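Local coordinates for LPS-assembly lipoprotein (Caulobacter crescentus, PDB 4KWY) that probably takes part, as an LptE-family lipoprotein, in assembling lipopolysaccharide at the outer membrane, at residues A42-Y47 / A135-A140; R77-D80 / A85-H88. One frame throughout, in Å; residues are numbered along the deposited sequence.

Contact 1 of 2, residues A42-Y47 / A135-A140; sequences AAYKLY and AGKKPA
Tyr-44 and Lys-137 make this contact by themselves, their side chains reaching toward each other from opposite directions until ammonium and phenol meet. Lys-137 NZ donates a hydrogen bond to Tyr-44 OH, 2.7 Å long, and arrives at the edge of the ring, near its plane, instead of over a face. Beyond that bond the touching is slight: Lys-137 CE lies 3.2 Å from Tyr-44 OH, and the two residues account for all of the 69 Å² buried here. On the tyrosine, CG sits anti to the carbonyl carbon (chi1 -59°), which swings the ring off the strand toward the chain's C-terminal tail. The lysine chain bends at chi2 and then runs straight out to NZ. The backbone around it makes a type I turn from Ala-135 to Lys-138, with Lys-138 N bonded to Ala-135 O. A phenylalanine in place of Tyr-44 lacks the hydroxyl, and would probably leave the Lys-137 ammonium without this acceptor and its flexible chain free to swing. Further back, Tyr-44 belongs to strand 44-50, between strands 13-17 and 67-80; its ring meets that of Trp-133 at a steep angle, and its side chain touches Leu-134, both on helix 104-135, which packs against this sheet.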
ATOM      1  N   ALA A  42     -13.468 -10.165   9.798  1.00 68.31           N
ATOM      2  CA  ALA A  42     -12.892 -10.076   8.460  1.00 63.05           C
ATOM      3  C   ALA A  42     -13.586 -11.040   7.510  1.00 61.91           C
ATOM      4  O   ALA A  42     -13.802 -12.188   7.861  1.00 62.15           O
ATOM      5  CB  ALA A  42     -11.397 -10.372   8.514  1.00 60.70           C
ATOM      6  N   ALA A  43     -13.959 -10.555   6.324  1.00 55.61           N
ATOM      7  CA  ALA A  43     -14.562 -11.342   5.253  1.00 53.99           C
ATOM      8  C   ALA A  43     -13.491 -11.701   4.232  1.00 52.34           C
ATOM      9  O   ALA A  43     -13.587 -12.727   3.568  1.00 52.64           O
ATOM     10  CB  ALA A  43     -15.671 -10.550   4.594  1.00 56.71           C
ATOM     11  N   TYR A  44     -12.474 -10.845   4.111  1.00 44.52           N
ATOM     12  CA  TYR A  44     -11.365 -11.035   3.190  1.00 42.56           C
ATOM     13  C   TYR A  44     -10.041 -10.808   3.856  1.00 46.45           C
ATOM     14  O   TYR A  44      -9.928  -9.963   4.755  1.00 47.11           O
ATOM     15  CB  TYR A  44     -11.453 -10.068   1.984  1.00 43.59           C
ATOM     16  CG  TYR A  44     -12.715 -10.191   1.172  1.00 46.60           C
ATOM     17  CD1 TYR A  44     -12.879 -11.225   0.253  1.00 49.54           C
ATOM     18  CD2 TYR A  44     -13.753  -9.276   1.321  1.00 48.91           C
ATOM     19  CE1 TYR A  44     -14.054 -11.357  -0.488  1.00 51.42           C
ATOM     20  CE2 TYR A  44     -14.930  -9.391   0.583  1.00 52.51           C
ATOM     21  CZ  TYR A  44     -15.075 -10.433  -0.320  1.00 61.21           C
ATOM     22  OH  TYR A  44     -16.247 -10.567  -1.024  1.00 69.10           O
ATOM     23  N   LYS A  45      -9.009 -11.518   3.356  1.00 42.04           N
ATOM     24  CA  LYS A  45      -7.624 -11.340   3.786  1.00 39.70           C
ATOM     25  C   LYS A  45      -6.853 -10.787   2.611  1.00 41.55           C
ATOM     26  O   LYS A  45      -6.818 -11.403   1.549  1.00 41.97           O
ATOM     27  CB  LYS A  45      -7.003 -12.631   4.330  1.00 42.20           C
ATOM     28  CG  LYS A  45      -7.639 -13.122   5.629  1.00 61.38           C
ATOM     29  CD  LYS A  45      -7.034 -12.469   6.872  1.00 77.65           C
ATOM     30  CE  LYS A  45      -7.675 -12.989   8.137  1.00 93.37           C
ATOM     31  NZ  LYS A  45      -6.668 -13.279   9.194  1.00100.81           N
ATOM     32  N   LEU A  46      -6.328  -9.576   2.753  1.00 37.14           N
ATOM     33  CA  LEU A  46      -5.545  -8.976   1.690  1.00 35.16           C
ATOM     34  C   LEU A  46      -4.069  -9.149   2.019  1.00 38.39           C
ATOM     35  O   LEU A  46      -3.574  -8.523   2.957  1.00 37.87           O
ATOM     36  CB  LEU A  46      -5.917  -7.488   1.460  1.00 34.18           C
ATOM     37  CG  LEU A  46      -5.085  -6.742   0.410  1.00 36.69           C
ATOM     38  CD1 LEU A  46      -5.259  -7.342  -0.958  1.00 36.70           C
ATOM     39  CD2 LEU A  46      -5.432  -5.270   0.388  1.00 38.95           C
ATOM     40  N   TYR A  47      -3.368  -9.978   1.221  1.00 34.93           N
ATOM     41  CA  TYR A  47      -1.936 -10.261   1.379  1.00 33.13           C
ATOM     42  C   TYR A  47      -1.101  -9.361   0.522  1.00 38.44           C
ATOM     43  O   TYR A  47      -1.240  -9.391  -0.699  1.00 39.26           O
ATOM     44  CB  TYR A  47      -1.637 -11.707   1.019  1.00 31.67           C
ATOM     45  CG  TYR A  47      -1.840 -12.611   2.183  1.00 30.96           C
ATOM     46  CD1 TYR A  47      -3.076 -13.201   2.421  1.00 33.21           C
ATOM     47  CD2 TYR A  47      -0.785 -12.929   3.035  1.00 30.69           C
ATOM     48  CE1 TYR A  47      -3.249 -14.116   3.455  1.00 32.91           C
ATOM     49  CE2 TYR A  47      -0.955 -13.810   4.093  1.00 31.47           C
ATOM     50  CZ  TYR A  47      -2.192 -14.397   4.306  1.00 34.69           C
ATOM     51  OH  TYR A  47      -2.350 -15.246   5.374  1.00 31.44           O
ATOM     52  N   ALA A 135     -17.956  -3.247  -5.832  1.00 78.15           N
ATOM     53  CA  ALA A 135     -19.086  -2.533  -6.441  1.00 82.47           C
ATOM     54  C   ALA A 135     -19.860  -3.464  -7.369  1.00 89.62           C
ATOM     55  O   ALA A 135     -21.080  -3.302  -7.513  1.00 94.31           O
ATOM     56  CB  ALA A 135     -18.612  -1.299  -7.197  1.00 82.42           C
ATOM     57  N   GLY A 136     -19.156  -4.437  -7.962  1.00 83.90           N
ATOM     58  CA  GLY A 136     -19.761  -5.455  -8.812  1.00 87.66           C
ATOM     59  C   GLY A 136     -20.783  -6.278  -8.038  1.00 93.59           C
ATOM     60  O   GLY A 136     -21.813  -6.663  -8.586  1.00 98.60           O
ATOM     61  N   LYS A 137     -20.508  -6.464  -6.727  1.00 85.79           N
ATOM     62  CA  LYS A 137     -21.225  -7.176  -5.665  1.00 86.36           C
ATOM     63  C   LYS A 137     -22.548  -6.509  -5.245  1.00 94.25           C
ATOM     64  O   LYS A 137     -23.378  -7.154  -4.607  1.00 95.88           O
ATOM     65  CB  LYS A 137     -20.297  -7.198  -4.433  1.00 83.67           C
ATOM     66  CG  LYS A 137     -20.107  -8.535  -3.786  1.00 86.77           C
ATOM     67  CD  LYS A 137     -18.663  -8.949  -3.835  1.00 83.75           C
ATOM     68  CE  LYS A 137     -18.545 -10.318  -3.225  1.00 86.83           C
ATOM     69  NZ  LYS A 137     -17.237 -10.969  -3.484  1.00 86.11           N
ATOM     70  N   LYS A 138     -22.689  -5.197  -5.512  1.00 92.81           N
ATOM     71  CA  LYS A 138     -23.852  -4.390  -5.154  1.00 97.38           C
ATOM     72  C   LYS A 138     -25.019  -4.707  -6.107  1.00108.61           C
ATOM     73  O   LYS A 138     -24.821  -4.611  -7.319  1.00109.16           O
ATOM     74  CB  LYS A 138     -23.486  -2.892  -5.193  1.00 98.15           C
ATOM     75  N   PRO A 139     -26.230  -5.095  -5.615  1.00110.08           N
ATOM     76  CA  PRO A 139     -27.330  -5.427  -6.550  1.00116.23           C
ATOM     77  C   PRO A 139     -27.816  -4.231  -7.381  1.00123.77           C
ATOM     78  O   PRO A 139     -27.396  -3.097  -7.138  1.00121.55           O
ATOM     79  CB  PRO A 139     -28.441  -5.968  -5.634  1.00122.13           C
ATOM     80  CG  PRO A 139     -28.145  -5.412  -4.297  1.00123.54           C
ATOM     81  CD  PRO A 139     -26.640  -5.297  -4.210  1.00111.88           C
ATOM     82  N   ALA A 140     -28.664  -4.497  -8.390  1.00126.61           N
ATOM     83  CA  ALA A 140     -29.211  -3.451  -9.258  1.00134.98           C
ATOM     84  C   ALA A 140     -30.755  -3.490  -9.285  1.00130.52           C
ATOM     85  O   ALA A 140     -31.347  -4.472  -8.775  1.00128.32           O
ATOM     86  CB  ALA A 140     -28.642  -3.587 -10.664  1.00135.27           C
ATOM     87  OXT ALA A 140     -31.369  -2.501  -9.748  1.00142.30           O
TER

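Contact 2 of 2, residues R77-D80 / A85-H88; sequences RLLD and AEVH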
ATOM      1  N   ARG A  77      -2.780 -10.341  -3.237  1.00 35.46           N
ATOM      2  CA  ARG A  77      -3.850 -11.351  -3.357  1.00 35.98           C
ATOM      3  C   ARG A  77      -4.964 -11.078  -2.369  1.00 38.33           C
ATOM      4  O   ARG A  77      -4.685 -10.867  -1.187  1.00 36.67           O
ATOM      5  CB  ARG A  77      -3.309 -12.765  -3.068  1.00 35.54           C
ATOM      6  CG  ARG A  77      -2.261 -13.228  -4.004  1.00 39.91           C
ATOM      7  CD  ARG A  77      -1.766 -14.601  -3.652  1.00 43.52           C
ATOM      8  NE  ARG A  77      -0.347 -14.683  -4.012  1.00 49.56           N
ATOM      9  CZ  ARG A  77       0.114 -15.153  -5.169  1.00 70.16           C
ATOM     10  NH1 ARG A  77      -0.717 -15.678  -6.061  1.00 60.77           N
ATOM     11  NH2 ARG A  77       1.418 -15.152  -5.419  1.00 63.50           N
ATOM     12  N   LEU A  78      -6.219 -11.173  -2.818  1.00 36.59           N
ATOM     13  CA  LEU A  78      -7.380 -11.013  -1.944  1.00 36.65           C
ATOM     14  C   LEU A  78      -7.979 -12.382  -1.725  1.00 41.35           C
ATOM     15  O   LEU A  78      -8.322 -13.064  -2.694  1.00 42.94           O
ATOM     16  CB  LEU A  78      -8.408 -10.018  -2.520  1.00 37.55           C
ATOM     17  CG  LEU A  78      -9.573  -9.636  -1.575  1.00 42.81           C
ATOM     18  CD1 LEU A  78      -9.103  -8.673  -0.463  1.00 41.37           C
ATOM     19  CD2 LEU A  78     -10.698  -9.012  -2.336  1.00 42.12           C
ATOM     20  N   LEU A  79      -8.031 -12.830  -0.470  1.00 37.15           N
ATOM     21  CA  LEU A  79      -8.578 -14.158  -0.211  1.00 38.44           C
ATOM     22  C   LEU A  79      -9.891 -14.111   0.532  1.00 42.80           C
ATOM     23  O   LEU A  79     -10.172 -13.162   1.271  1.00 42.30           O
ATOM     24  CB  LEU A  79      -7.607 -15.058   0.593  1.00 37.55           C
ATOM     25  CG  LEU A  79      -6.124 -15.033   0.283  1.00 41.02           C
ATOM     26  CD1 LEU A  79      -5.411 -15.944   1.193  1.00 40.92           C
ATOM     27  CD2 LEU A  79      -5.832 -15.413  -1.161  1.00 42.62           C
ATOM     28  N   ASP A  80     -10.665 -15.173   0.381  1.00 40.35           N
ATOM     29  CA  ASP A  80     -11.842 -15.383   1.204  1.00 41.77           C
ATOM     30  C   ASP A  80     -11.278 -15.813   2.579  1.00 45.80           C
ATOM     31  O   ASP A  80     -10.538 -16.807   2.650  1.00 44.79           O
ATOM     32  CB  ASP A  80     -12.776 -16.433   0.578  1.00 45.26           C
ATOM     33  CG  ASP A  80     -14.118 -16.587   1.282  1.00 60.21           C
ATOM     34  OD1 ASP A  80     -14.126 -16.799   2.517  1.00 59.26           O
ATOM     35  OD2 ASP A  80     -15.158 -16.541   0.593  1.00 71.99           O
ATOM     36  N   ALA A  85      -9.565 -19.170  -0.450  1.00 43.98           N
ATOM     37  CA  ALA A  85      -9.588 -19.118  -1.905  1.00 43.95           C
ATOM     38  C   ALA A  85      -9.259 -17.701  -2.343  1.00 45.77           C
ATOM     39  O   ALA A  85      -9.757 -16.735  -1.755  1.00 43.60           O
ATOM     40  CB  ALA A  85     -10.949 -19.559  -2.445  1.00 46.62           C
ATOM     41  N   GLU A  86      -8.404 -17.587  -3.360  1.00 43.97           N
ATOM     42  CA  GLU A  86      -8.025 -16.322  -3.955  1.00 43.39           C
ATOM     43  C   GLU A  86      -9.200 -15.860  -4.814  1.00 51.51           C
ATOM     44  O   GLU A  86      -9.604 -16.571  -5.739  1.00 54.82           O
ATOM     45  CB  GLU A  86      -6.730 -16.502  -4.738  1.00 44.63           C
ATOM     46  CG  GLU A  86      -6.093 -15.207  -5.214  1.00 49.64           C
ATOM     47  CD  GLU A  86      -5.164 -15.465  -6.385  1.00 67.49           C
ATOM     48  OE1 GLU A  86      -4.098 -16.088  -6.173  1.00 55.51           O
ATOM     49  OE2 GLU A  86      -5.559 -15.154  -7.532  1.00 70.98           O
ATOM     50  N   VAL A  87      -9.805 -14.714  -4.448  1.00 47.03           N
ATOM     51  CA  VAL A  87     -11.013 -14.210  -5.109  1.00 48.56           C
ATOM     52  C   VAL A  87     -10.714 -13.042  -6.033  1.00 53.34           C
ATOM     53  O   VAL A  87     -11.558 -12.700  -6.884  1.00 55.13           O
ATOM     54  CB  VAL A  87     -12.143 -13.852  -4.100  1.00 52.23           C
ATOM     55  CG1 VAL A  87     -12.682 -15.106  -3.428  1.00 52.76           C
ATOM     56  CG2 VAL A  87     -11.708 -12.814  -3.070  1.00 49.45           C
ATOM     57  N   HIS A  88      -9.507 -12.454  -5.886  1.00 47.81           N
ATOM     58  CA  HIS A  88      -9.010 -11.312  -6.653  1.00 47.01           C
ATOM     59  C   HIS A  88      -7.532 -11.106  -6.370  1.00 48.13           C
ATOM     60  O   HIS A  88      -7.055 -11.409  -5.274  1.00 43.92           O
ATOM     61  CB  HIS A  88      -9.815 -10.041  -6.289  1.00 48.55           C
ATOM     62  CG  HIS A  88      -9.598  -8.864  -7.196  1.00 53.43           C
ATOM     63  ND1 HIS A  88      -9.608  -8.997  -8.581  1.00 58.16           N
ATOM     64  CD2 HIS A  88      -9.427  -7.555  -6.887  1.00 54.38           C
ATOM     65  CE1 HIS A  88      -9.383  -7.784  -9.059  1.00 57.09           C
ATOM     66  NE2 HIS A  88      -9.281  -6.881  -8.080  1.00 55.18           N
TER
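Leu-78 faces both Val-87 and His-88 across an antiparallel pairing that slips by one residue, a classic beta bulge between short strand segments running at 125° to each other. Leu-78 O takes a bond from Val-87 N at 2.8 Å and a weak one from His-88 N, while Leu-78 N gives a shorter bond of 2.6 Å to His-88 O. Toward the turn, Asp-80 N donates to Ala-85 O at 2.8 Å, and the CA of Leu-79 adds a C-H...O contact to the same oxygen. Among the side chains, Leu-78 has a chi1 of -172° that sends CG away from the backbone N, and chi2 then turns CD2 to within 4.0 Å of Val-87 CG2; its CB lies equally far from His-88 CB. Leu-79 is on the other face, where its CD2 rests against CB of Glu-86 at 3.8 Å. The carboxylate of Glu-86 reaches on to Arg-77: NH1 and OE1 form a long, weak salt bridge of 3.4 Å, the oxygen standing at the guanidinium edge, with the two planes 45° apart. This pairing lies at the turn end of the hairpin of strands 67-80 and 86-99. Strand 44-50 pairs with the other edge of strand 67-80, and helix 104-135 covers the Leu-78 face, where His-88 stacks on Trp-133 and bonds through NE2 to Asp-129.

How the contacts relate
From the N terminus the chain passes helix 5-10, strand 13-17 and helix 21-34 before it reaches 42-47, on strand 44-50, then runs through helix 52-56 and strand 59-60 into the long strand 67-80. Contact 2 closes a short loop there, turning the chain back into strand 86-99. Helix 104-135 follows, and contact 1 closes the much larger loop when the tail returns to strand 44-50, so contact 2 is nested within it. Their centres lie 10 Å apart and they meet directly, with probable hydrogen bonds from Leu-79 N to Lys-45 O and from Tyr-47 N to Arg-77 O. Contact 2 ties the two hairpin strands to each other, and contact 1 ties the sheet to the tail after helix 104-135.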